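Local coordinates for alpha-fucosidase GH29 (Fusarium graminearum, PDB 4PSR), which hydrolyses alpha-L-fucosidic linkages as a GH29 glycosidase and probably releases L-fucose from the carbohydrate of glycoproteins, at residues A173-N177 and D226-D230; W207-R212 and R249-Y255; D204-F208 and A243-K248. One frame throughout, in Å; residues are numbered along the deposited sequence.

Interaction 1 (A173-N177 and D226-D230); sequences AYNYN and DFSLD. With FUL (beta-L-fucopyranose), chain M; MAN (alpha-D-mannopyranose), chain D.
F227 presses a ring corner onto one face of the Y174 ring, F227 CZ standing 3.5 Å from Y174 CD2 and offset toward the rim. The rings meet obliquely, with planes at 46°. F227 reaches there because its CG lies between the backbone N and the carbonyl carbon (chi1 80°), which swings the ring back over Y174. Packing is also close at A173 and S228: A173 CB rests 3.5 Å from S228 O, while S228 OG approaches N177 CB. The N177 amide is held in turn, its ND2 giving a nearly straight 3.0 Å bond to A173 O (166°) from above the carbonyl plane and its OD1 meeting R200. The flank toward D226 is looser and, although buried, is bridged by two waters. One molecule bridges Y174 N and F227 O, donating to F227 O at 2.7 Å; a second joins A173 N to D226 O weakly at both ends. Beyond it, D226 OD1 accepts from the fucose O1 at 2.7 Å and also takes the F227 amide N-H and a salt bridge to K272. The segments thus meet through apolar contact and water rather than direct polar bonds, whereas several partners fix the D226 carboxylate beside the sugar in the pocket at the C-terminal ends of the barrel strands.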
loop_
_atom_site.group_PDB
_atom_site.type_symbol
_atom_site.label_atom_id
_atom_site.label_comp_id
_atom_site.label_asym_id
_atom_site.label_seq_id
_atom_site.Cartn_x
_atom_site.Cartn_y
_atom_site.Cartn_z
ATOM N N ALA A 173 -6.179 -17.571 -2.705
ATOM C CA ALA A 173 -5.525 -18.627 -1.913
ATOM C C ALA A 173 -6.323 -19.030 -0.696
ATOM O O ALA A 173 -6.435 -20.240 -0.393
ATOM C CB ALA A 173 -4.148 -18.200 -1.496
ATOM N N TYR A 174 -6.876 -18.083 0.058
ATOM C CA TYR A 174 -7.539 -18.461 1.311
ATOM C C TYR A 174 -8.853 -19.195 1.047
ATOM O O TYR A 174 -9.364 -19.946 1.896
ATOM C CB TYR A 174 -7.727 -17.239 2.216
ATOM C CG TYR A 174 -8.305 -17.504 3.577
ATOM C CD1 TYR A 174 -7.893 -18.593 4.347
ATOM C CD2 TYR A 174 -9.206 -16.620 4.139
ATOM C CE1 TYR A 174 -8.419 -18.807 5.593
ATOM C CE2 TYR A 174 -9.742 -16.831 5.401
ATOM C CZ TYR A 174 -9.328 -17.918 6.135
ATOM O OH TYR A 174 -9.894 -18.088 7.390
ATOM N N ASN A 175 -9.373 -19.051 -0.174
ATOM C CA ASN A 175 -10.569 -19.771 -0.588
ATOM C C ASN A 175 -10.563 -21.267 -0.237
ATOM O O ASN A 175 -11.599 -21.787 0.197
ATOM C CB ASN A 175 -10.771 -19.580 -2.108
ATOM C CG ASN A 175 -11.870 -20.440 -2.663
ATOM O OD1 ASN A 175 -11.593 -21.491 -3.253
ATOM N ND2 ASN A 175 -13.120 -20.041 -2.454
ATOM N N TYR A 176 -9.429 -21.922 -0.437
ATOM C CA TYR A 176 -9.313 -23.353 -0.179
ATOM C C TYR A 176 -8.410 -23.654 0.992
ATOM O O TYR A 176 -8.041 -24.830 1.192
ATOM C CB TYR A 176 -8.848 -24.104 -1.427
ATOM C CG TYR A 176 -7.474 -23.779 -1.988
ATOM C CD1 TYR A 176 -7.294 -22.721 -2.897
ATOM C CD2 TYR A 176 -6.358 -24.588 -1.695
ATOM C CE1 TYR A 176 -6.071 -22.470 -3.447
ATOM C CE2 TYR A 176 -5.106 -24.311 -2.240
ATOM C CZ TYR A 176 -4.980 -23.271 -3.137
ATOM O OH TYR A 176 -3.761 -23.002 -3.719
ATOM N N ASN A 177 -8.035 -22.620 1.751
ATOM C CA ASN A 177 -7.178 -22.763 2.937
ATOM C C ASN A 177 -7.912 -22.379 4.208
ATOM O O ASN A 177 -7.280 -22.094 5.212
ATOM C CB ASN A 177 -5.861 -21.975 2.786
ATOM C CG ASN A 177 -4.837 -22.717 1.985
ATOM O OD1 ASN A 177 -4.242 -23.690 2.483
ATOM N ND2 ASN A 177 -4.587 -22.291 0.767
ATOM N N ASP A 226 -3.374 -11.496 -1.779
ATOM C CA ASP A 226 -3.638 -11.615 -0.358
ATOM C C ASP A 226 -2.874 -12.809 0.240
ATOM O O ASP A 226 -2.172 -13.504 -0.461
ATOM C CB ASP A 226 -5.153 -11.735 -0.100
ATOM C CG ASP A 226 -5.586 -11.111 1.205
ATOM O OD1 ASP A 226 -4.693 -10.853 2.068
ATOM O OD2 ASP A 226 -6.785 -10.884 1.391
ATOM N N PHE A 227 -3.058 -12.983 1.542
ATOM C CA PHE A 227 -2.322 -13.961 2.357
ATOM C C PHE A 227 -2.693 -15.400 2.014
ATOM O O PHE A 227 -3.542 -15.654 1.156
ATOM C CB PHE A 227 -2.564 -13.690 3.850
ATOM C CG PHE A 227 -3.862 -14.219 4.377
ATOM C CD1 PHE A 227 -3.893 -15.351 5.165
ATOM C CD2 PHE A 227 -5.069 -13.600 4.095
ATOM C CE1 PHE A 227 -5.095 -15.864 5.659
ATOM C CE2 PHE A 227 -6.270 -14.109 4.593
ATOM C CZ PHE A 227 -6.276 -15.249 5.381
ATOM N N SER A 228 -2.064 -16.340 2.721
ATOM C CA SER A 228 -2.204 -17.796 2.506
ATOM C C SER A 228 -1.432 -18.245 1.269
ATOM O O SER A 228 -1.714 -19.319 0.716
ATOM C CB SER A 228 -3.658 -18.263 2.483
ATOM O OG SER A 228 -3.688 -19.689 2.619
ATOM N N LEU A 229 -0.428 -17.473 0.849
ATOM C CA LEU A 229 0.533 -17.940 -0.131
ATOM C C LEU A 229 1.523 -18.922 0.550
ATOM O O LEU A 229 1.801 -20.011 0.014
ATOM C CB LEU A 229 1.279 -16.765 -0.811
ATOM C CG LEU A 229 0.371 -15.740 -1.531
ATOM C CD1 LEU A 229 1.242 -14.704 -2.166
ATOM C CD2 LEU A 229 -0.518 -16.409 -2.578
ATOM N N ASP A 230 2.057 -18.503 1.698
ATOM C CA ASP A 230 2.805 -19.397 2.623
ATOM C C ASP A 230 2.826 -18.681 3.957
ATOM O O ASP A 230 3.840 -18.056 4.323
ATOM C CB ASP A 230 4.216 -19.716 2.113
ATOM C CG ASP A 230 4.962 -20.745 2.986
ATOM O OD1 ASP A 230 4.280 -21.353 3.851
ATOM O OD2 ASP A 230 6.202 -20.898 2.760
HETATM C C1 FUL M . -7.356 -9.126 4.117
HETATM C C2 FUL M . -8.642 -9.774 3.645
HETATM O O2 FUL M . -8.987 -10.932 4.421
HETATM C C3 FUL M . -9.708 -8.716 3.767
HETATM O O3 FUL M . -10.952 -9.278 3.416
HETATM C C4 FUL M . -9.328 -7.584 2.848
HETATM O O4 FUL M . -9.351 -8.043 1.499
HETATM C C5 FUL M . -7.944 -7.070 3.226
HETATM C C6 FUL M . -7.446 -5.980 2.302
HETATM O O5 FUL M . -6.963 -8.103 3.233
HETATM O O1 FUL M . -6.341 -10.096 4.105
HETATM C C1 MAN D . 8.307 -25.790 5.631
HETATM C C2 MAN D . 8.013 -25.202 4.264
HETATM C C3 MAN D . 7.387 -23.817 4.401
HETATM C C4 MAN D . 6.228 -23.799 5.389
HETATM C C5 MAN D . 6.600 -24.515 6.694
HETATM C C6 MAN D . 5.416 -24.729 7.660
HETATM O O2 MAN D . 7.050 -25.991 3.580
HETATM O O3 MAN D . 6.963 -23.360 3.143
HETATM O O4 MAN D . 5.932 -22.447 5.706
HETATM O O5 MAN D . 7.135 -25.815 6.391
HETATM O O6 MAN D . 4.315 -25.282 6.937
HETATM O O HOH W 1 -4.318 -14.696 -2.161
HETATM O O HOH W 2 -6.013 -15.242 0.042
#

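Interaction 2 (W207-R212 and R249-Y255); sequences WFDKHR and RLEFLAY
Helices 207-212 and 249-255 run nearly parallel, their axes 13° apart in direction and 9.6 Å apart at closest approach, with F208 and F252 as the nearest pair of CA atoms. On the inner side the F252 ring makes a face-to-face stack with the H211 imidazole, centroids 4.1 Å apart and planes at 25°, while W207 CZ3 abuts F252 CB at 3.6 Å and completes an aromatic cluster. H211 NE2, at the rim of the same ring, makes a weak hydrogen bond to N225 OD1. F208 works differently: with CG anti to the backbone N (chi1 170°), it sets its edge against the backbone where E251 joins F252, CE1 lying 3.5 Å from E251 O. The edge of F208 also points, around CZ, at the face of Y255 in an offset edge-to-face pair, with planes almost perpendicular. R212 is modelled in two conformers; in one, CD lies over the Y255 face, a less certain CH-pi contact. Y255 OH finds its partner in D216. Aromatic faces and edges therefore join these two neighbouring helices of the barrel's outer layer, while the polar groups at the margin are bound largely within their own helices or to residues beyond.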
loop_
_atom_site.group_PDB
_atom_site.type_symbol
_atom_site.label_atom_id
_atom_site.label_comp_id
_atom_site.label_asym_id
_atom_site.label_seq_id
_atom_site.Cartn_x
_atom_site.Cartn_y
_atom_site.Cartn_z
ATOM N N TRP A 207 -5.424 -22.103 -8.604
ATOM C CA TRP A 207 -4.883 -20.814 -8.141
ATOM C C TRP A 207 -4.059 -20.175 -9.244
ATOM O O TRP A 207 -4.209 -18.983 -9.567
ATOM C CB TRP A 207 -4.036 -21.029 -6.882
ATOM C CG TRP A 207 -3.385 -19.766 -6.361
ATOM C CD1 TRP A 207 -3.905 -18.884 -5.455
ATOM C CD2 TRP A 207 -2.092 -19.272 -6.718
ATOM N NE1 TRP A 207 -3.008 -17.846 -5.249
ATOM C CE2 TRP A 207 -1.899 -18.046 -6.018
ATOM C CE3 TRP A 207 -1.086 -19.726 -7.576
ATOM C CZ2 TRP A 207 -0.716 -17.305 -6.123
ATOM C CZ3 TRP A 207 0.077 -18.982 -7.693
ATOM C CH2 TRP A 207 0.252 -17.772 -6.968
ATOM N N PHE A 208 -3.179 -20.976 -9.836
ATOM C CA PHE A 208 -2.353 -20.545 -10.947
ATOM C C PHE A 208 -3.175 -20.249 -12.204
ATOM O O PHE A 208 -2.998 -19.193 -12.838
ATOM C CB PHE A 208 -1.264 -21.576 -11.291
ATOM C CG PHE A 208 -0.556 -21.272 -12.572
ATOM C CD1 PHE A 208 0.527 -20.415 -12.592
ATOM C CD2 PHE A 208 -0.985 -21.804 -13.768
ATOM C CE1 PHE A 208 1.171 -20.101 -13.785
ATOM C CE2 PHE A 208 -0.343 -21.488 -14.944
ATOM C CZ PHE A 208 0.739 -20.632 -14.945
ATOM N N ASP A 209 -4.096 -21.148 -12.544
ATOM C CA ASP A 209 -4.868 -20.992 -13.781
ATOM C C ASP A 209 -5.716 -19.713 -13.728
ATOM O O ASP A 209 -5.900 -19.035 -14.737
ATOM C CB ASP A 209 -5.779 -22.190 -14.034
ATOM C CG ASP A 209 -5.017 -23.448 -14.440
ATOM O OD1 ASP A 209 -3.846 -23.345 -14.829
ATOM O OD2 ASP A 209 -5.639 -24.526 -14.399
ATOM N N LYS A 210 -6.254 -19.380 -12.554
ATOM C CA LYS A 210 -7.008 -18.139 -12.384
ATOM C C LYS A 210 -6.116 -16.922 -12.655
ATOM O O LYS A 210 -6.490 -15.988 -13.407
ATOM C CB LYS A 210 -7.622 -18.073 -10.988
ATOM C CG LYS A 210 -8.863 -18.922 -10.814
ATOM C CD LYS A 210 -9.250 -19.047 -9.339
ATOM C CE LYS A 210 -10.627 -19.662 -9.159
ATOM N NZ LYS A 210 -10.995 -19.624 -7.717
ATOM N N HIS A 211 -4.940 -16.877 -12.023
ATOM C CA HIS A 211 -3.995 -15.798 -12.299
ATOM C C HIS A 211 -3.633 -15.691 -13.777
ATOM O O HIS A 211 -3.651 -14.605 -14.346
ATOM C CB HIS A 211 -2.678 -16.008 -11.561
ATOM C CG HIS A 211 -2.598 -15.416 -10.197
ATOM N ND1 HIS A 211 -3.060 -14.148 -9.911
ATOM C CD2 HIS A 211 -2.035 -15.886 -9.059
ATOM C CE1 HIS A 211 -2.774 -13.860 -8.655
ATOM N NE2 HIS A 211 -2.149 -14.898 -8.112
ATOM N N ARG A 212 -3.292 -16.817 -14.387
ATOM C CA ARG A 212 -2.858 -16.847 -15.778
ATOM C C ARG A 212 -3.936 -16.314 -16.726
ATOM O O ARG A 212 -3.663 -15.499 -17.615
ATOM C CB ARG A 212 -2.468 -18.275 -16.173
ATOM C CG ARG A 212 -2.328 -18.470 -17.677
ATOM C CD ARG A 212 -1.556 -19.723 -18.043
ATOM N NE ARG A 212 -2.223 -20.904 -17.523
ATOM C CZ ARG A 212 -1.870 -22.154 -17.788
ATOM N NH1 ARG A 212 -2.553 -23.150 -17.247
ATOM N NH2 ARG A 212 -0.837 -22.407 -18.577
ATOM N N ARG A 249 3.325 -21.226 -7.074
ATOM C CA ARG A 249 3.758 -19.841 -6.842
ATOM C C ARG A 249 4.861 -19.419 -7.778
ATOM O O ARG A 249 4.806 -18.355 -8.383
ATOM C CB ARG A 249 4.177 -19.679 -5.385
ATOM C CG ARG A 249 3.021 -19.641 -4.435
ATOM C CD ARG A 249 3.475 -19.484 -3.013
ATOM N NE ARG A 249 3.817 -20.735 -2.332
ATOM C CZ ARG A 249 4.926 -20.945 -1.630
ATOM N NH1 ARG A 249 5.924 -20.087 -1.595
ATOM N NH2 ARG A 249 5.058 -22.096 -0.980
ATOM N N LEU A 250 5.858 -20.278 -7.948
ATOM C CA LEU A 250 6.976 -19.986 -8.814
ATOM C C LEU A 250 6.549 -19.926 -10.282
ATOM O O LEU A 250 7.073 -19.112 -11.045
ATOM C CB LEU A 250 8.091 -21.030 -8.635
ATOM C CG LEU A 250 8.877 -20.860 -7.344
ATOM C CD1 LEU A 250 9.750 -22.093 -7.126
ATOM C CD2 LEU A 250 9.741 -19.615 -7.448
ATOM N N GLU A 251 5.597 -20.780 -10.672
ATOM C CA GLU A 251 5.112 -20.766 -12.050
ATOM C C GLU A 251 4.339 -19.455 -12.335
ATOM O O GLU A 251 4.452 -18.892 -13.417
ATOM C CB GLU A 251 4.246 -22.005 -12.302
ATOM C CG GLU A 251 5.102 -23.277 -12.461
ATOM C CD GLU A 251 4.324 -24.571 -12.401
ATOM O OE1 GLU A 251 3.101 -24.550 -12.224
ATOM O OE2 GLU A 251 4.969 -25.639 -12.528
ATOM N N PHE A 252 3.561 -18.995 -11.350
ATOM C CA PHE A 252 2.913 -17.681 -11.463
ATOM C C PHE A 252 3.927 -16.550 -11.663
ATOM O O PHE A 252 3.783 -15.728 -12.599
ATOM C CB PHE A 252 2.054 -17.356 -10.238
ATOM C CG PHE A 252 1.692 -15.899 -10.174
ATOM C CD1 PHE A 252 0.797 -15.334 -11.085
ATOM C CD2 PHE A 252 2.307 -15.068 -9.245
ATOM C CE1 PHE A 252 0.507 -13.966 -11.048
ATOM C CE2 PHE A 252 2.023 -13.705 -9.194
ATOM C CZ PHE A 252 1.128 -13.154 -10.098
ATOM N N LEU A 253 4.950 -16.477 -10.802
ATOM C CA LEU A 253 5.934 -15.410 -10.885
ATOM C C LEU A 253 6.619 -15.419 -12.252
ATOM O O LEU A 253 6.739 -14.381 -12.916
ATOM C CB LEU A 253 6.952 -15.538 -9.726
ATOM C CG LEU A 253 6.384 -15.321 -8.328
ATOM C CD1 LEU A 253 7.405 -15.702 -7.254
ATOM C CD2 LEU A 253 5.951 -13.844 -8.151
ATOM N N ALA A 254 7.102 -16.589 -12.670
ATOM C CA ALA A 254 7.758 -16.664 -13.976
ATOM C C ALA A 254 6.818 -16.290 -15.131
ATOM O O ALA A 254 7.206 -15.551 -16.034
ATOM C CB ALA A 254 8.379 -18.058 -14.211
ATOM N N TYR A 255 5.571 -16.777 -15.076
ATOM C CA TYR A 255 4.616 -16.479 -16.142
ATOM C C TYR A 255 4.326 -14.987 -16.262
ATOM O O TYR A 255 4.417 -14.406 -17.338
ATOM C CB TYR A 255 3.334 -17.272 -15.959
ATOM C CG TYR A 255 2.414 -17.265 -17.152
ATOM C CD1 TYR A 255 2.448 -18.294 -18.079
ATOM C CD2 TYR A 255 1.499 -16.242 -17.358
ATOM C CE1 TYR A 255 1.610 -18.314 -19.169
ATOM C CE2 TYR A 255 0.640 -16.260 -18.442
ATOM C CZ TYR A 255 0.716 -17.311 -19.349
ATOM O OH TYR A 255 -0.125 -17.361 -20.444
#

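Interaction 3 (D204-F208 and A243-K248); sequences DQLWF and AVDEQK. With MAN (alpha-D-mannopyranose), chain B.
The W207 indole lies between V244 on one face and the H211 ring, met edge-to-face, on the other. V244 spreads both methyls over its face: CG2 sits 3.8 Å from the centroid of the five-membered ring, 8° off the normal, and CG1 is 3.7 Å from W207 CE3 over the six-membered ring. At the indole edge, near its plane, K248 O approaches W207 CZ3 at 3.5 Å. One turn earlier, the D204 carboxylate receives the D245 amide: D245 N to D204 OD1 is 3.0 Å and nearly straight (174°), but the donor stands well above the carboxylate plane, and Y176 OH shares the same oxygen. D245 in turn is the N-cap of the next helix, its OD2 accepting from K248 N at 3.3 Å. K248, bent at chi2 (-65°), lays its methylenes along the D204 carbonyl and the F208 CB. Its CE passes 3.1 Å from OE1 of Q205, whose NE2 is hydrogen-bonded to D209 OD1, while the ammonium goes on to a salt bridge with E251. Outside, E246 OE2 accepts from O2 of a mannose at 2.8 Å. The contact therefore fastens the loop leading into helix 246-263, together with its first turn, to the early half of helix 200-218; Y176 of helix 175-179 packs against both V244 and W207, and V244 is paired through its backbone with L229 in the loop after barrel strand 222-225.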
loop_
_atom_site.group_PDB
_atom_site.type_symbol
_atom_site.label_atom_id
_atom_site.label_comp_id
_atom_site.label_asym_id
_atom_site.label_seq_id
_atom_site.Cartn_x
_atom_site.Cartn_y
_atom_site.Cartn_z
ATOM N N ASP A 204 -4.535 -26.021 -6.084
ATOM C CA ASP A 204 -3.266 -25.350 -6.349
ATOM C C ASP A 204 -3.144 -25.010 -7.838
ATOM O O ASP A 204 -2.701 -23.931 -8.233
ATOM C CB ASP A 204 -2.069 -26.195 -5.855
ATOM C CG ASP A 204 -1.896 -26.160 -4.337
ATOM O OD1 ASP A 204 -2.027 -25.071 -3.741
ATOM O OD2 ASP A 204 -1.618 -27.247 -3.757
ATOM N N GLN A 205 -3.540 -25.941 -8.689
ATOM C CA GLN A 205 -3.531 -25.689 -10.111
ATOM C C GLN A 205 -4.499 -24.559 -10.486
ATOM O O GLN A 205 -4.148 -23.720 -11.338
ATOM C CB GLN A 205 -3.879 -26.983 -10.891
ATOM C CG GLN A 205 -3.873 -26.807 -12.398
ATOM C CD GLN A 205 -2.461 -26.626 -12.941
ATOM O OE1 GLN A 205 -1.597 -27.480 -12.724
ATOM N NE2 GLN A 205 -2.214 -25.536 -13.653
ATOM N N LEU A 206 -5.679 -24.552 -9.893
ATOM C CA LEU A 206 -6.693 -23.537 -10.146
ATOM C C LEU A 206 -6.201 -22.169 -9.681
ATOM O O LEU A 206 -6.506 -21.148 -10.340
ATOM C CB LEU A 206 -8.018 -23.931 -9.482
ATOM C CG LEU A 206 -9.187 -22.975 -9.691
ATOM C CD1 LEU A 206 -9.558 -22.880 -11.173
ATOM C CD2 LEU A 206 -10.400 -23.424 -8.890
ATOM N N TRP A 207 -5.424 -22.103 -8.604
ATOM C CA TRP A 207 -4.883 -20.814 -8.141
ATOM C C TRP A 207 -4.059 -20.175 -9.244
ATOM O O TRP A 207 -4.209 -18.983 -9.567
ATOM C CB TRP A 207 -4.036 -21.029 -6.882
ATOM C CG TRP A 207 -3.385 -19.766 -6.361
ATOM C CD1 TRP A 207 -3.905 -18.884 -5.455
ATOM C CD2 TRP A 207 -2.092 -19.272 -6.718
ATOM N NE1 TRP A 207 -3.008 -17.846 -5.249
ATOM C CE2 TRP A 207 -1.899 -18.046 -6.018
ATOM C CE3 TRP A 207 -1.086 -19.726 -7.576
ATOM C CZ2 TRP A 207 -0.716 -17.305 -6.123
ATOM C CZ3 TRP A 207 0.077 -18.982 -7.693
ATOM C CH2 TRP A 207 0.252 -17.772 -6.968
ATOM N N PHE A 208 -3.179 -20.976 -9.836
ATOM C CA PHE A 208 -2.353 -20.545 -10.947
ATOM C C PHE A 208 -3.175 -20.249 -12.204
ATOM O O PHE A 208 -2.998 -19.193 -12.838
ATOM C CB PHE A 208 -1.264 -21.576 -11.291
ATOM C CG PHE A 208 -0.556 -21.272 -12.572
ATOM C CD1 PHE A 208 0.527 -20.415 -12.592
ATOM C CD2 PHE A 208 -0.985 -21.804 -13.768
ATOM C CE1 PHE A 208 1.171 -20.101 -13.785
ATOM C CE2 PHE A 208 -0.343 -21.488 -14.944
ATOM C CZ PHE A 208 0.739 -20.632 -14.945
ATOM N N ALA A 243 -1.343 -22.141 2.741
ATOM C CA ALA A 243 -0.362 -21.972 1.699
ATOM C C ALA A 243 -0.852 -22.434 0.345
ATOM O O ALA A 243 -1.791 -23.229 0.253
ATOM C CB ALA A 243 0.942 -22.769 2.061
ATOM N N VAL A 244 -0.150 -21.960 -0.673
ATOM C CA VAL A 244 -0.241 -22.429 -2.056
ATOM C C VAL A 244 1.013 -23.244 -2.365
ATOM O O VAL A 244 2.113 -22.912 -1.944
ATOM C CB VAL A 244 -0.368 -21.229 -3.066
ATOM C CG1 VAL A 244 -0.321 -21.717 -4.511
ATOM C CG2 VAL A 244 -1.630 -20.423 -2.793
ATOM N N ASP A 245 0.842 -24.336 -3.088
ATOM C CA ASP A 245 1.992 -25.108 -3.510
ATOM C C ASP A 245 3.135 -24.231 -4.065
ATOM O O ASP A 245 2.928 -23.348 -4.923
ATOM C CB ASP A 245 1.544 -26.118 -4.555
ATOM C CG ASP A 245 2.680 -26.951 -5.049
ATOM O OD1 ASP A 245 3.112 -27.834 -4.278
ATOM O OD2 ASP A 245 3.145 -26.684 -6.174
ATOM N N GLU A 246 4.359 -24.469 -3.611
ATOM C CA GLU A 246 5.495 -23.664 -3.971
ATOM C C GLU A 246 5.758 -23.613 -5.469
ATOM O O GLU A 246 6.058 -22.553 -6.011
ATOM C CB GLU A 246 6.762 -24.156 -3.239
ATOM C CG GLU A 246 7.974 -23.285 -3.471
ATOM C CD GLU A 246 9.280 -23.922 -3.052
ATOM O OE1 GLU A 246 10.149 -23.175 -2.584
ATOM O OE2 GLU A 246 9.445 -25.148 -3.221
ATOM N N GLN A 247 5.630 -24.761 -6.130
ATOM C CA GLN A 247 5.836 -24.856 -7.563
ATOM C C GLN A 247 4.870 -23.923 -8.307
ATOM O O GLN A 247 5.247 -23.239 -9.257
ATOM C CB GLN A 247 5.660 -26.310 -8.033
ATOM C CG GLN A 247 5.848 -26.512 -9.509
ATOM C CD GLN A 247 6.066 -27.973 -9.907
ATOM O OE1 GLN A 247 5.863 -28.894 -9.112
ATOM N NE2 GLN A 247 6.481 -28.183 -11.147
ATOM N N LYS A 248 3.623 -23.902 -7.855
ATOM C CA LYS A 248 2.591 -23.082 -8.488
ATOM C C LYS A 248 2.856 -21.586 -8.263
ATOM O O LYS A 248 2.654 -20.755 -9.171
ATOM C CB LYS A 248 1.196 -23.499 -8.046
ATOM C CG LYS A 248 0.785 -24.909 -8.585
ATOM C CD LYS A 248 0.671 -24.883 -10.065
ATOM C CE LYS A 248 0.382 -26.225 -10.663
ATOM N NZ LYS A 248 1.627 -26.863 -11.091
HETATM C C1 MAN B . 7.540 -27.327 -0.552
HETATM C C2 MAN B . 7.828 -28.284 -1.712
HETATM C C3 MAN B . 9.168 -28.994 -1.451
HETATM C C4 MAN B . 10.293 -27.949 -1.228
HETATM C C5 MAN B . 9.888 -27.017 -0.052
HETATM C C6 MAN B . 10.846 -25.848 0.198
HETATM O O2 MAN B . 7.982 -27.543 -2.906
HETATM O O3 MAN B . 9.490 -29.895 -2.491
HETATM O O4 MAN B . 11.513 -28.603 -0.920
HETATM O O5 MAN B . 8.580 -26.422 -0.333
HETATM O O6 MAN B . 10.287 -25.014 1.240
#

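The three contacts lie on one side of the (beta/alpha)8 barrel. Interactions 2 and 3 have centres about 7 Å apart and share helices 200-218 and 246-263, with W207 and F208 common to both; interaction 1 lies about 10 Å from interaction 3 and 14 Å from interaction 2. The first segments come in the order 173-177, 204-208, 207-212, followed by 226-230, 243-248, 249-255, so the contacts interleave. Interaction 1 joins the start of helix 175-179, with the turn leading into it after strand 165-170, to the loop after strand 222-225; Y176 and L229 link it to the helices. Two successive beta-alpha units are packed together from the fucose site to the barrel's outer layer.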